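Mandelate racemase/muconate lactonizing enzyme/Enolase superfamily (Rhodobacter sphaeroides, PDB 2HZG) is of unknown specific function but belongs to the enolase superfamily, joining a capping N-terminal domain to a TIM-type barrel that binds a sodium ion. Local coordinates at residues V63-P66 against V67-V71; A87-G90 against Y91-D95; H257-H260 against M261-L265; T307-L310 against A311-A314. All coordinates share one frame; numbering follows the deposited sequence.

Interaction 1 of 4, residues V63-P66 against V67-V71; sequences VCRP and VSDSV
Pro66 sets its pyrrolidine ring slantwise against the carboxylate of Asp69, with Pro66 CG 3.6 Å from Asp69 CG, where the chain enters a short 3-10 turn in the N-terminal domain of this enolase-superfamily protein. Residues 67-70 form that turn, and Pro66 suits the place just before it: lacking an N-H, its nitrogen can donate nothing, while its carbonyl closes the first loop of the turn. Asp69 N donates to Pro66 O over 3.1 Å with an N-H...O angle of 145°, the donor standing above the carbonyl plane. The next i-to-i+3 bond, from Ser70 N to Val67 O, continues the 3-10 pattern. The side chain of Asp69, with CG anti to its own carbonyl carbon (chi1 -84°), leans back over the proline and reaches the aliphatic part of Arg65, whose CD is 3.6 Å from Asp69 OD2. This is methylene packing and not a salt bridge: Arg65 NE stands 5.0 Å from Asp69 OD2, and the guanidinium and carboxylate planes are nearly perpendicular. Arg65 NE instead donates to Gly62 O, with a long, weak ion pair to Asp20 of the second subunit, though the arginine's positive charge probably still favours the aspartate. Val67 turns its branched, apolar side chain the other way, onto Ala99 and Ile106 of helix 99-118. Ser70 is small enough to sit against helix 79-92, and its OG is hydrogen-bonded to Asn92 ND2 there. A water donates to Pro66 O from 2.9 Å and is also hydrogen-bonded, over 2.6 Å, to Ser70 OG.

Interaction 2 of 4, residues A87-G90 against Y91-D95; sequences ALVG and YNSMD
The final turn of helix 79-92 carries this contact, in which the carbonyls of residues 87-90 meet the last amides before the helix unwinds. Leu88 O accepts twice: Asn92 N points straight at it from 2.8 Å (N-H...O 169°), and Tyr91 N adds a weak bond at 3.2 Å. Tyr91 N also donates to Ala87 O, so its one hydrogen is shared between two carbonyls. One residue on, Ser93 N reaches Val89 O over 2.8 Å, although Ser93 itself has left helical backbone angles. The helix lies in the N-terminal domain of the enolase fold, whose inward side here receives Val89, a compact branched residue packed on Leu103 of helix 99-118. Gly90 has no side chain, and its backbone is approached by the residues that follow: Gly90 O lies 3.3 Å from Met94 CB at the point where the chain turns off. Among the side chains, Leu88 meets Asn92 across one turn. The leucine's CG lies anti to its backbone N (chi1 -161°), which swings the branched end round until CD1 is 3.7 Å from Asn92 ND2. That amide nitrogen is hydrogen-bonded to Ser70 OG, so the asparagine amide lies against the leucine methyl while tying the helix end to the loop before it. Ser93 CB lies 3.3 Å from Val89 O, while its OG is hydrogen-bonded to Arg65 O.

Interaction 3 of 4, residues H257-H260 against M261-L265; sequences HNFH and MAQHL
Met261 N donates to Asn258 OD1 over 3.0 Å, a nearly straight bond (161°) that makes Asn258 the N-cap of helix 259-268. This helix belongs to a beta-alpha-beta unit of the C-terminal barrel, linking strand 249-252 to strand 273-276. Asparagine suits the cap because its short side chain, with CG turned between the backbone N and the carbonyl carbon (chi1 54°), can reach forward to the amide of Met261, which lies in the first turn with no helical carbonyl before it. Regular helical bonds follow, Gln263 N to Phe259 O and His264 N to His260 O. The imidazole of His264 lies with one face against that second acceptor, His260 O being 3.0 Å from His264 CG, and the same ring takes a CH-pi contact from His260 CB. His264 NE2 is hydrogen-bonded to Gly233 O of the second subunit, so its ring joins the helix to the dimer interface. At the helix start, Met261 bends at its last torsion and sets SD over the face of the His257 ring, 3.5 Å from the centroid and displaced toward the rim, nearest CE1; the same sulfur also receives a weak bond from His257 N. Farther out, Gln263, extended beyond CG, runs beside His260 and slants across Phe259. Its CB makes an off-centre CH-pi contact with Phe259, a large apolar ring that also meets Arg289 in a cation-pi interaction and packs on helix 284-297. The amide splits its ends: Gln263 OE1 lies 3.5 Å from Phe259 CZ at the ring's edge, and Gln263 NE2 lies 3.3 Å from His260 CD2.

Interaction 4 of 4, residues T307-L310 against A311-A314; sequences TSHL and ALSA
Ser308 caps the start of helix 309-316, its OG accepting from Ala311 N over 3.2 Å in an almost perfectly straight bond (175°). A chi1 of 75° tucks OG between the backbone N and the carbonyl carbon, pointing it forward to the amide of Ala311, and serine is short enough to do so. The same OG is hydrogen-bonded to Glu43 OE1, which ties the cap to strand 38-44. Backbone bonds then carry the helix forward: Leu312 N to Ser308 O at 3.0 Å, Ser313 N to His309 O at 2.8 Å, and Ala314 N to Leu310 O. Ser313 OG is hydrogen-bonded to Leu362 O and Gln317 NE2, which satisfy this buried hydroxyl.

The aromatic contact is a CH-pi one. Leu312 CD2 sits squarely over the centre of the His309 ring, 4.0 Å from the centroid and only 2° off the ring normal, the two side chains lying side by side. Histidine offers here both a flat face for the leucine methyl and a nitrogen for the backbone: His309 ND1 is hydrogen-bonded to Ile346 N.

Van der Waals packing completes the turn. Thr307 OG1 lies 3.2 Å from Ala311 CB, a close approach that the small alanine accommodates.

In the barrel the helix comes after strand 300-303 and before strand 327-331, from which Tyr330 meets the His309 ring. Its start leans on strand 38-44 of the N-terminal domain, Glu43 being touched by Leu310 and Ala311 and by Thr307 just before the helix.

From the N terminus, the four contacts come strictly in series; each is local, closing one turn of chain, and none nests within or crosses another. Interaction 1 shapes the loop between helices 48-56 and 79-92, and interaction 2 ends the second of those helices. These two touch, their centres about 7 Å apart, with Arg65 N and Asn92 O 2.8 Å apart in a probable hydrogen bond, so the loop is fastened to the helix end within the N-terminal domain. Interactions 3 and 4 both start helices of the C-terminal barrel, about 21 Å apart between centres. Interactions 1 and 3 reach the second subunit; residues 307-314 instead join the barrel to strand 38-44 of the same chain.

Interaction 1 of 4, residues V63-P66 against V67-V71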
ATOM      1  N   VAL A  63      -4.944  14.681  -6.556  1.00 18.54           N
ATOM      2  CA  VAL A  63      -3.928  13.842  -5.886  1.00 18.58           C
ATOM      3  C   VAL A  63      -4.137  12.347  -6.164  1.00 18.41           C
ATOM      4  O   VAL A  63      -3.663  11.468  -5.421  1.00 17.86           O
ATOM      5  CB  VAL A  63      -3.722  14.192  -4.372  1.00 19.19           C
ATOM      6  CG1 VAL A  63      -3.238  15.671  -4.216  1.00 19.76           C
ATOM      7  CG2 VAL A  63      -4.977  13.919  -3.547  1.00 18.88           C
ATOM      8  N   CYS A  64      -4.848  12.082  -7.261  1.00 17.87           N
ATOM      9  CA  CYS A  64      -4.927  10.739  -7.820  1.00 17.45           C
ATOM     10  C   CYS A  64      -4.745  10.809  -9.358  1.00 17.32           C
ATOM     11  O   CYS A  64      -5.636  10.473 -10.134  1.00 16.95           O
ATOM     12  CB  CYS A  64      -6.234  10.060  -7.400  1.00 17.41           C
ATOM     13  SG  CYS A  64      -6.322   8.301  -7.719  1.00 17.66           S
ATOM     14  N   ARG A  65      -3.574  11.277  -9.772  1.00 16.36           N
ATOM     15  CA  ARG A  65      -3.230  11.354 -11.184  1.00 16.88           C
ATOM     16  C   ARG A  65      -2.434  10.130 -11.593  1.00 15.94           C
ATOM     17  O   ARG A  65      -1.797   9.510 -10.746  1.00 16.21           O
ATOM     18  CB  ARG A  65      -2.375  12.602 -11.433  1.00 16.64           C
ATOM     19  CG  ARG A  65      -3.086  13.860 -11.063  1.00 19.61           C
ATOM     20  CD  ARG A  65      -2.350  15.083 -11.547  1.00 23.35           C
ATOM     21  NE  ARG A  65      -2.453  16.102 -10.523  1.00 31.87           N
ATOM     22  CZ  ARG A  65      -2.159  17.389 -10.698  1.00 36.98           C
ATOM     23  NH1 ARG A  65      -1.735  17.821 -11.889  1.00 36.76           N
ATOM     24  NH2 ARG A  65      -2.286  18.240  -9.672  1.00 36.36           N
ATOM     25  N   PRO A  66      -2.431   9.808 -12.898  1.00 15.75           N
ATOM     26  CA  PRO A  66      -1.537   8.751 -13.382  1.00 15.29           C
ATOM     27  C   PRO A  66      -0.093   9.142 -13.099  1.00 15.24           C
ATOM     28  O   PRO A  66       0.253  10.329 -13.145  1.00 15.13           O
ATOM     29  CB  PRO A  66      -1.790   8.741 -14.894  1.00 15.63           C
ATOM     30  CG  PRO A  66      -2.315  10.173 -15.203  1.00 15.41           C
ATOM     31  CD  PRO A  66      -3.202  10.425 -13.997  1.00 15.20           C
ATOM     32  N   VAL A  67       0.751   8.159 -12.806  1.00 15.10           N
ATOM     33  CA  VAL A  67       2.157   8.449 -12.546  1.00 15.16           C
ATOM     34  C   VAL A  67       2.815   9.273 -13.681  1.00 15.40           C
ATOM     35  O   VAL A  67       3.635  10.147 -13.409  1.00 15.43           O
ATOM     36  CB  VAL A  67       2.956   7.167 -12.194  1.00 15.59           C
ATOM     37  CG1 VAL A  67       4.484   7.456 -12.096  1.00 13.81           C
ATOM     38  CG2 VAL A  67       2.428   6.578 -10.889  1.00 14.57           C
ATOM     39  N   SER A  68       2.432   9.005 -14.930  0.50 15.54           N
ATOM     40  CA  SER A  68       3.005   9.683 -16.106  0.50 15.95           C
ATOM     41  C   SER A  68       2.910  11.213 -16.065  0.50 16.50           C
ATOM     42  O   SER A  68       3.757  11.902 -16.635  0.50 16.65           O
ATOM     43  CB  SER A  68       2.321   9.196 -17.378  0.50 15.95           C
ATOM     44  OG  SER A  68       0.962   9.585 -17.378  0.50 15.16           O
ATOM     45  N   ASP A  69       1.863  11.727 -15.421  1.00 17.13           N
ATOM     46  CA  ASP A  69       1.660  13.187 -15.260  1.00 18.03           C
ATOM     47  C   ASP A  69       2.796  13.874 -14.518  1.00 17.61           C
ATOM     48  O   ASP A  69       3.047  15.060 -14.724  1.00 17.94           O
ATOM     49  CB  ASP A  69       0.355  13.474 -14.497  1.00 18.90           C
ATOM     50  CG  ASP A  69      -0.879  13.467 -15.389  1.00 21.70           C
ATOM     51  OD1 ASP A  69      -0.778  13.183 -16.599  1.00 24.72           O
ATOM     52  OD2 ASP A  69      -1.978  13.740 -14.856  1.00 26.75           O
ATOM     53  N   SER A  70       3.451  13.138 -13.623  1.00 16.74           N
ATOM     54  CA  SER A  70       4.529  13.686 -12.806  1.00 15.38           C
ATOM     55  C   SER A  70       5.917  13.352 -13.337  1.00 15.12           C
ATOM     56  O   SER A  70       6.920  13.693 -12.708  1.00 15.00           O
ATOM     57  CB  SER A  70       4.408  13.153 -11.372  1.00 14.88           C
ATOM     58  OG  SER A  70       3.192  13.587 -10.782  1.00 15.73           O
ATOM     59  N   VAL A  71       5.968  12.646 -14.463  1.00 14.65           N
ATOM     60  CA  VAL A  71       7.219  12.115 -14.983  1.00 15.27           C
ATOM     61  C   VAL A  71       7.511  12.625 -16.415  1.00 16.22           C
ATOM     62  O   VAL A  71       8.572  13.210 -16.664  1.00 16.29           O
ATOM     63  CB  VAL A  71       7.250  10.549 -14.926  1.00 15.04           C
ATOM     64  CG1 VAL A  71       8.565  10.005 -15.519  1.00 14.47           C
ATOM     65  CG2 VAL A  71       7.069  10.034 -13.487  1.00 12.67           C
TER
HETATM   66  O   HOH W   1       1.350  11.715 -10.901  1.00 16.41           O

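Interaction 2 of 4, residues A87-G90 against Y91-D95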
ATOM      1  N   ALA A  87       9.061  12.996  -5.356  1.00 15.56           N
ATOM      2  CA  ALA A  87       8.148  13.769  -4.482  1.00 15.59           C
ATOM      3  C   ALA A  87       6.870  14.210  -5.212  1.00 15.85           C
ATOM      4  O   ALA A  87       5.786  14.194  -4.635  1.00 15.28           O
ATOM      5  CB  ALA A  87       8.872  14.973  -3.876  1.00 15.47           C
ATOM      6  N   LEU A  88       7.005  14.589  -6.483  1.00 16.10           N
ATOM      7  CA  LEU A  88       5.856  14.983  -7.313  1.00 17.21           C
ATOM      8  C   LEU A  88       4.877  13.815  -7.504  1.00 17.01           C
ATOM      9  O   LEU A  88       3.673  13.972  -7.337  1.00 16.78           O
ATOM     10  CB  LEU A  88       6.316  15.517  -8.686  1.00 16.91           C
ATOM     11  CG  LEU A  88       5.324  16.376  -9.490  1.00 20.52           C
ATOM     12  CD1 LEU A  88       4.749  17.561  -8.689  1.00 19.27           C
ATOM     13  CD2 LEU A  88       6.016  16.906 -10.746  1.00 22.39           C
ATOM     14  N   VAL A  89       5.405  12.647  -7.858  1.00 16.70           N
ATOM     15  CA  VAL A  89       4.580  11.423  -7.927  1.00 16.62           C
ATOM     16  C   VAL A  89       3.924  11.166  -6.580  1.00 16.79           C
ATOM     17  O   VAL A  89       2.738  10.892  -6.536  1.00 17.76           O
ATOM     18  CB  VAL A  89       5.406  10.190  -8.364  1.00 16.42           C
ATOM     19  CG1 VAL A  89       4.581   8.885  -8.203  1.00 17.03           C
ATOM     20  CG2 VAL A  89       5.929  10.360  -9.802  1.00 15.80           C
ATOM     21  N   GLY A  90       4.694  11.262  -5.493  1.00 17.14           N
ATOM     22  CA  GLY A  90       4.189  11.111  -4.129  1.00 18.12           C
ATOM     23  C   GLY A  90       2.998  12.012  -3.812  1.00 19.60           C
ATOM     24  O   GLY A  90       2.065  11.612  -3.114  1.00 19.69           O
ATOM     25  N   TYR A  91       3.019  13.233  -4.338  1.00 19.79           N
ATOM     26  CA  TYR A  91       1.938  14.172  -4.102  1.00 20.19           C
ATOM     27  C   TYR A  91       0.778  13.941  -5.072  1.00 19.08           C
ATOM     28  O   TYR A  91      -0.369  13.736  -4.632  1.00 18.50           O
ATOM     29  CB  TYR A  91       2.462  15.622  -4.192  1.00 22.25           C
ATOM     30  CG  TYR A  91       1.382  16.666  -3.978  1.00 25.58           C
ATOM     31  CD1 TYR A  91       0.975  17.018  -2.688  1.00 29.22           C
ATOM     32  CD2 TYR A  91       0.752  17.276  -5.062  1.00 29.15           C
ATOM     33  CE1 TYR A  91      -0.028  17.966  -2.485  1.00 31.95           C
ATOM     34  CE2 TYR A  91      -0.252  18.222  -4.870  1.00 31.51           C
ATOM     35  CZ  TYR A  91      -0.630  18.563  -3.575  1.00 31.86           C
ATOM     36  OH  TYR A  91      -1.627  19.501  -3.379  1.00 33.80           O
ATOM     37  N   ASN A  92       1.070  13.984  -6.382  1.00 17.88           N
ATOM     38  CA  ASN A  92       0.040  13.902  -7.434  1.00 16.67           C
ATOM     39  C   ASN A  92      -0.650  12.539  -7.520  1.00 16.08           C
ATOM     40  O   ASN A  92      -1.766  12.439  -8.033  1.00 15.26           O
ATOM     41  CB  ASN A  92       0.628  14.217  -8.820  1.00 16.54           C
ATOM     42  CG  ASN A  92       0.907  15.707  -9.033  1.00 19.74           C
ATOM     43  OD1 ASN A  92       0.404  16.553  -8.302  1.00 20.38           O
ATOM     44  ND2 ASN A  92       1.697  16.025 -10.069  1.00 20.77           N
ATOM     45  N   SER A  93       0.038  11.482  -7.074  1.00 15.56           N
ATOM     46  CA  SER A  93      -0.536  10.118  -7.128  1.00 15.40           C
ATOM     47  C   SER A  93      -0.711   9.542  -5.719  1.00 15.70           C
ATOM     48  O   SER A  93      -0.729   8.331  -5.526  1.00 15.27           O
ATOM     49  CB  SER A  93       0.344   9.189  -7.985  1.00 15.10           C
ATOM     50  OG  SER A  93       0.416   9.648  -9.328  1.00 14.45           O
ATOM     51  N   MET A  94      -0.817  10.423  -4.731  1.00 16.80           N
ATOM     52  CA  MET A  94      -0.982  10.014  -3.328  1.00 18.28           C
ATOM     53  C   MET A  94      -2.098   8.977  -3.101  1.00 17.80           C
ATOM     54  O   MET A  94      -1.900   8.002  -2.364  1.00 18.10           O
ATOM     55  CB  MET A  94      -1.181  11.243  -2.432  1.00 19.35           C
ATOM     56  CG  MET A  94      -1.396  10.926  -0.938  1.00 23.16           C
ATOM     57  SD  MET A  94      -1.823  12.457  -0.077  1.00 33.17           S
ATOM     58  CE  MET A  94      -3.541  12.714  -0.499  1.00 32.56           C
ATOM     59  N   ASP A  95      -3.258   9.176  -3.733  1.00 17.54           N
ATOM     60  CA  ASP A  95      -4.421   8.309  -3.508  1.00 16.60           C
ATOM     61  C   ASP A  95      -4.456   7.103  -4.459  1.00 16.09           C
ATOM     62  O   ASP A  95      -5.446   6.333  -4.505  1.00 16.17           O
ATOM     63  CB  ASP A  95      -5.719   9.116  -3.636  1.00 17.59           C
ATOM     64  CG  ASP A  95      -5.979  10.030  -2.429  1.00 20.00           C
ATOM     65  OD1 ASP A  95      -5.156  10.086  -1.493  1.00 21.32           O
ATOM     66  OD2 ASP A  95      -7.039  10.701  -2.430  1.00 25.33           O
TER

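Interaction 3 of 4, residues H257-H260 against M261-L265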
ATOM      1  N   HIS A 257       6.955  -0.400   0.877  1.00 15.14           N
ATOM      2  CA  HIS A 257       6.767   0.351  -0.371  1.00 15.38           C
ATOM      3  C   HIS A 257       6.951   1.847  -0.087  1.00 15.51           C
ATOM      4  O   HIS A 257       6.691   2.679  -0.932  1.00 15.64           O
ATOM      5  CB  HIS A 257       5.408   0.049  -1.031  1.00 15.01           C
ATOM      6  CG  HIS A 257       4.228   0.330  -0.144  1.00 17.78           C
ATOM      7  ND1 HIS A 257       3.550  -0.660   0.536  1.00 18.81           N
ATOM      8  CD2 HIS A 257       3.612   1.494   0.174  1.00 17.80           C
ATOM      9  CE1 HIS A 257       2.565  -0.117   1.229  1.00 18.65           C
ATOM     10  NE2 HIS A 257       2.576   1.186   1.021  1.00 18.89           N
ATOM     11  N   ASN A 258       7.390   2.173   1.125  1.00 15.81           N
ATOM     12  CA  ASN A 258       7.880   3.504   1.418  1.00 16.32           C
ATOM     13  C   ASN A 258       8.909   3.439   2.528  1.00 16.20           C
ATOM     14  O   ASN A 258       9.082   2.395   3.164  1.00 16.64           O
ATOM     15  CB  ASN A 258       6.739   4.501   1.726  1.00 15.92           C
ATOM     16  CG  ASN A 258       5.818   4.017   2.845  1.00 16.78           C
ATOM     17  OD1 ASN A 258       6.259   3.812   3.971  1.00 16.66           O
ATOM     18  ND2 ASN A 258       4.538   3.841   2.532  1.00 17.46           N
ATOM     19  N   PHE A 259       9.587   4.557   2.752  1.00 16.20           N
ATOM     20  CA  PHE A 259      10.594   4.662   3.798  1.00 16.75           C
ATOM     21  C   PHE A 259      10.058   4.334   5.201  1.00 17.02           C
ATOM     22  O   PHE A 259      10.714   3.639   5.956  1.00 16.97           O
ATOM     23  CB  PHE A 259      11.244   6.060   3.796  1.00 15.78           C
ATOM     24  CG  PHE A 259      12.061   6.351   5.028  1.00 16.34           C
ATOM     25  CD1 PHE A 259      13.355   5.862   5.153  1.00 14.75           C
ATOM     26  CD2 PHE A 259      11.527   7.111   6.070  1.00 15.88           C
ATOM     27  CE1 PHE A 259      14.110   6.118   6.271  1.00 16.00           C
ATOM     28  CE2 PHE A 259      12.270   7.361   7.220  1.00 16.85           C
ATOM     29  CZ  PHE A 259      13.567   6.871   7.321  1.00 16.93           C
ATOM     30  N   HIS A 260       8.902   4.874   5.564  1.00 17.33           N
ATOM     31  CA  HIS A 260       8.418   4.695   6.932  1.00 18.38           C
ATOM     32  C   HIS A 260       8.044   3.262   7.321  1.00 18.09           C
ATOM     33  O   HIS A 260       8.200   2.897   8.475  1.00 18.91           O
ATOM     34  CB  HIS A 260       7.340   5.730   7.310  1.00 18.56           C
ATOM     35  CG  HIS A 260       7.926   7.078   7.605  1.00 20.97           C
ATOM     36  ND1 HIS A 260       7.937   8.102   6.683  1.00 23.94           N
ATOM     37  CD2 HIS A 260       8.589   7.541   8.694  1.00 21.55           C
ATOM     38  CE1 HIS A 260       8.562   9.148   7.199  1.00 22.99           C
ATOM     39  NE2 HIS A 260       8.963   8.835   8.418  1.00 24.85           N
ATOM     40  N   MET A 261       7.565   2.463   6.373  1.00 17.95           N
ATOM     41  CA  MET A 261       7.387   1.020   6.625  1.00 18.15           C
ATOM     42  C   MET A 261       8.700   0.361   7.098  1.00 18.07           C
ATOM     43  O   MET A 261       8.701  -0.431   8.044  1.00 17.99           O
ATOM     44  CB  MET A 261       6.863   0.314   5.389  1.00 17.77           C
ATOM     45  CG  MET A 261       5.420   0.655   5.077  1.00 18.74           C
ATOM     46  SD  MET A 261       4.823  -0.281   3.673  1.00 16.87           S
ATOM     47  CE  MET A 261       4.770  -1.977   4.289  1.00 16.21           C
ATOM     48  N   ALA A 262       9.813   0.721   6.467  1.00 17.22           N
ATOM     49  CA  ALA A 262      11.119   0.214   6.881  1.00 17.21           C
ATOM     50  C   ALA A 262      11.539   0.827   8.228  1.00 17.27           C
ATOM     51  O   ALA A 262      11.974   0.101   9.135  1.00 16.73           O
ATOM     52  CB  ALA A 262      12.165   0.485   5.809  1.00 17.12           C
ATOM     53  N   GLN A 263      11.406   2.152   8.369  1.00 16.60           N
ATOM     54  CA  GLN A 263      11.769   2.782   9.645  1.00 17.15           C
ATOM     55  C   GLN A 263      10.972   2.244  10.831  1.00 16.20           C
ATOM     56  O   GLN A 263      11.525   2.028  11.907  1.00 15.93           O
ATOM     57  CB  GLN A 263      11.636   4.300   9.603  1.00 16.63           C
ATOM     58  CG  GLN A 263      12.329   4.934  10.799  1.00 21.86           C
ATOM     59  CD  GLN A 263      12.103   6.430  10.875  1.00 27.95           C
ATOM     60  OE1 GLN A 263      13.053   7.203  10.797  1.00 32.59           O
ATOM     61  NE2 GLN A 263      10.853   6.840  11.018  1.00 28.16           N
ATOM     62  N   HIS A 264       9.672   2.051  10.629  1.00 16.40           N
ATOM     63  CA  HIS A 264       8.813   1.507  11.686  1.00 15.96           C
ATOM     64  C   HIS A 264       9.179   0.085  12.070  1.00 15.81           C
ATOM     65  O   HIS A 264       9.166  -0.265  13.254  1.00 15.46           O
ATOM     66  CB  HIS A 264       7.340   1.579  11.287  1.00 15.91           C
ATOM     67  CG  HIS A 264       6.830   2.980  11.136  1.00 15.51           C
ATOM     68  ND1 HIS A 264       5.668   3.280  10.458  1.00 16.40           N
ATOM     69  CD2 HIS A 264       7.326   4.160  11.573  1.00 15.25           C
ATOM     70  CE1 HIS A 264       5.470   4.586  10.486  1.00 14.90           C
ATOM     71  NE2 HIS A 264       6.470   5.143  11.145  1.00 15.70           N
ATOM     72  N   LEU A 265       9.491  -0.741  11.072  1.00 15.23           N
ATOM     73  CA  LEU A 265       9.976  -2.092  11.350  1.00 15.84           C
ATOM     74  C   LEU A 265      11.246  -2.063  12.188  1.00 15.93           C
ATOM     75  O   LEU A 265      11.358  -2.824  13.158  1.00 15.69           O
ATOM     76  CB  LEU A 265      10.197  -2.892  10.046  1.00 16.03           C
ATOM     77  CG  LEU A 265      10.508  -4.383  10.224  1.00 16.77           C
ATOM     78  CD1 LEU A 265       9.355  -5.163  10.878  1.00 15.74           C
ATOM     79  CD2 LEU A 265      10.835  -4.950   8.844  1.00 15.79           C
TER

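Interaction 4 of 4, residues T307-L310 against A311-A314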
ATOM      1  N   THR A 307      15.380 -11.644  -8.301  1.00 16.37           N
ATOM      2  CA  THR A 307      15.064 -11.550  -9.726  1.00 17.44           C
ATOM      3  C   THR A 307      16.317 -11.292 -10.598  1.00 17.62           C
ATOM      4  O   THR A 307      17.351 -11.945 -10.380  1.00 18.70           O
ATOM      5  CB  THR A 307      13.913 -10.523  -9.964  1.00 18.03           C
ATOM      6  OG1 THR A 307      14.304  -9.254  -9.427  1.00 19.79           O
ATOM      7  CG2 THR A 307      12.643 -10.985  -9.252  1.00 17.37           C
ATOM      8  N   SER A 308      16.229 -10.391 -11.582  1.00 16.30           N
ATOM      9  CA  SER A 308      17.314 -10.173 -12.561  1.00 15.19           C
ATOM     10  C   SER A 308      18.563  -9.512 -11.946  1.00 14.62           C
ATOM     11  O   SER A 308      18.545  -9.018 -10.825  1.00 13.88           O
ATOM     12  CB  SER A 308      16.824  -9.301 -13.722  1.00 14.95           C
ATOM     13  OG  SER A 308      16.721  -7.939 -13.287  1.00 15.39           O
ATOM     14  N   HIS A 309      19.652  -9.455 -12.703  1.00 14.19           N
ATOM     15  CA  HIS A 309      20.802  -8.694 -12.216  1.00 13.96           C
ATOM     16  C   HIS A 309      20.607  -7.190 -12.334  1.00 13.32           C
ATOM     17  O   HIS A 309      21.294  -6.452 -11.665  1.00 13.52           O
ATOM     18  CB  HIS A 309      22.106  -9.134 -12.878  1.00 13.90           C
ATOM     19  CG  HIS A 309      22.640 -10.413 -12.319  1.00 16.67           C
ATOM     20  ND1 HIS A 309      23.987 -10.677 -12.213  1.00 15.75           N
ATOM     21  CD2 HIS A 309      22.004 -11.494 -11.806  1.00 18.39           C
ATOM     22  CE1 HIS A 309      24.160 -11.870 -11.670  1.00 19.24           C
ATOM     23  NE2 HIS A 309      22.973 -12.389 -11.417  1.00 20.12           N
ATOM     24  N   LEU A 310      19.667  -6.739 -13.158  1.00 13.60           N
ATOM     25  CA  LEU A 310      19.316  -5.308 -13.145  1.00 14.32           C
ATOM     26  C   LEU A 310      18.738  -4.911 -11.768  1.00 13.85           C
ATOM     27  O   LEU A 310      19.142  -3.911 -11.179  1.00 13.16           O
ATOM     28  CB  LEU A 310      18.346  -4.957 -14.276  1.00 14.15           C
ATOM     29  CG  LEU A 310      17.911  -3.477 -14.366  1.00 17.00           C
ATOM     30  CD1 LEU A 310      19.116  -2.559 -14.698  1.00 16.65           C
ATOM     31  CD2 LEU A 310      16.755  -3.310 -15.374  1.00 15.94           C
ATOM     32  N   ALA A 311      17.796  -5.717 -11.279  1.00 13.49           N
ATOM     33  CA  ALA A 311      17.242  -5.590  -9.914  1.00 13.59           C
ATOM     34  C   ALA A 311      18.330  -5.744  -8.862  1.00 12.78           C
ATOM     35  O   ALA A 311      18.367  -4.979  -7.900  1.00 12.55           O
ATOM     36  CB  ALA A 311      16.121  -6.624  -9.692  1.00 12.01           C
ATOM     37  N   LEU A 312      19.214  -6.733  -9.049  1.00 12.86           N
ATOM     38  CA  LEU A 312      20.332  -6.944  -8.116  1.00 13.33           C
ATOM     39  C   LEU A 312      21.217  -5.714  -8.020  1.00 13.25           C
ATOM     40  O   LEU A 312      21.504  -5.234  -6.933  1.00 13.17           O
ATOM     41  CB  LEU A 312      21.186  -8.167  -8.497  1.00 12.94           C
ATOM     42  CG  LEU A 312      22.406  -8.499  -7.610  1.00 14.24           C
ATOM     43  CD1 LEU A 312      22.049  -8.673  -6.096  1.00 13.77           C
ATOM     44  CD2 LEU A 312      23.098  -9.760  -8.169  1.00 13.15           C
ATOM     45  N   SER A 313      21.655  -5.214  -9.177  1.00 13.76           N
ATOM     46  CA  SER A 313      22.493  -4.041  -9.214  1.00 14.00           C
ATOM     47  C   SER A 313      21.802  -2.905  -8.476  1.00 13.83           C
ATOM     48  O   SER A 313      22.415  -2.261  -7.632  1.00 13.73           O
ATOM     49  CB  SER A 313      22.782  -3.631 -10.663  1.00 14.33           C
ATOM     50  OG  SER A 313      23.265  -2.300 -10.647  1.00 15.57           O
ATOM     51  N   ALA A 314      20.513  -2.687  -8.766  1.00 13.58           N
ATOM     52  CA  ALA A 314      19.795  -1.561  -8.170  1.00 14.47           C
ATOM     53  C   ALA A 314      19.729  -1.696  -6.663  1.00 14.32           C
ATOM     54  O   ALA A 314      19.958  -0.734  -5.944  1.00 14.44           O
ATOM     55  CB  ALA A 314      18.397  -1.424  -8.765  1.00 14.21           C
TER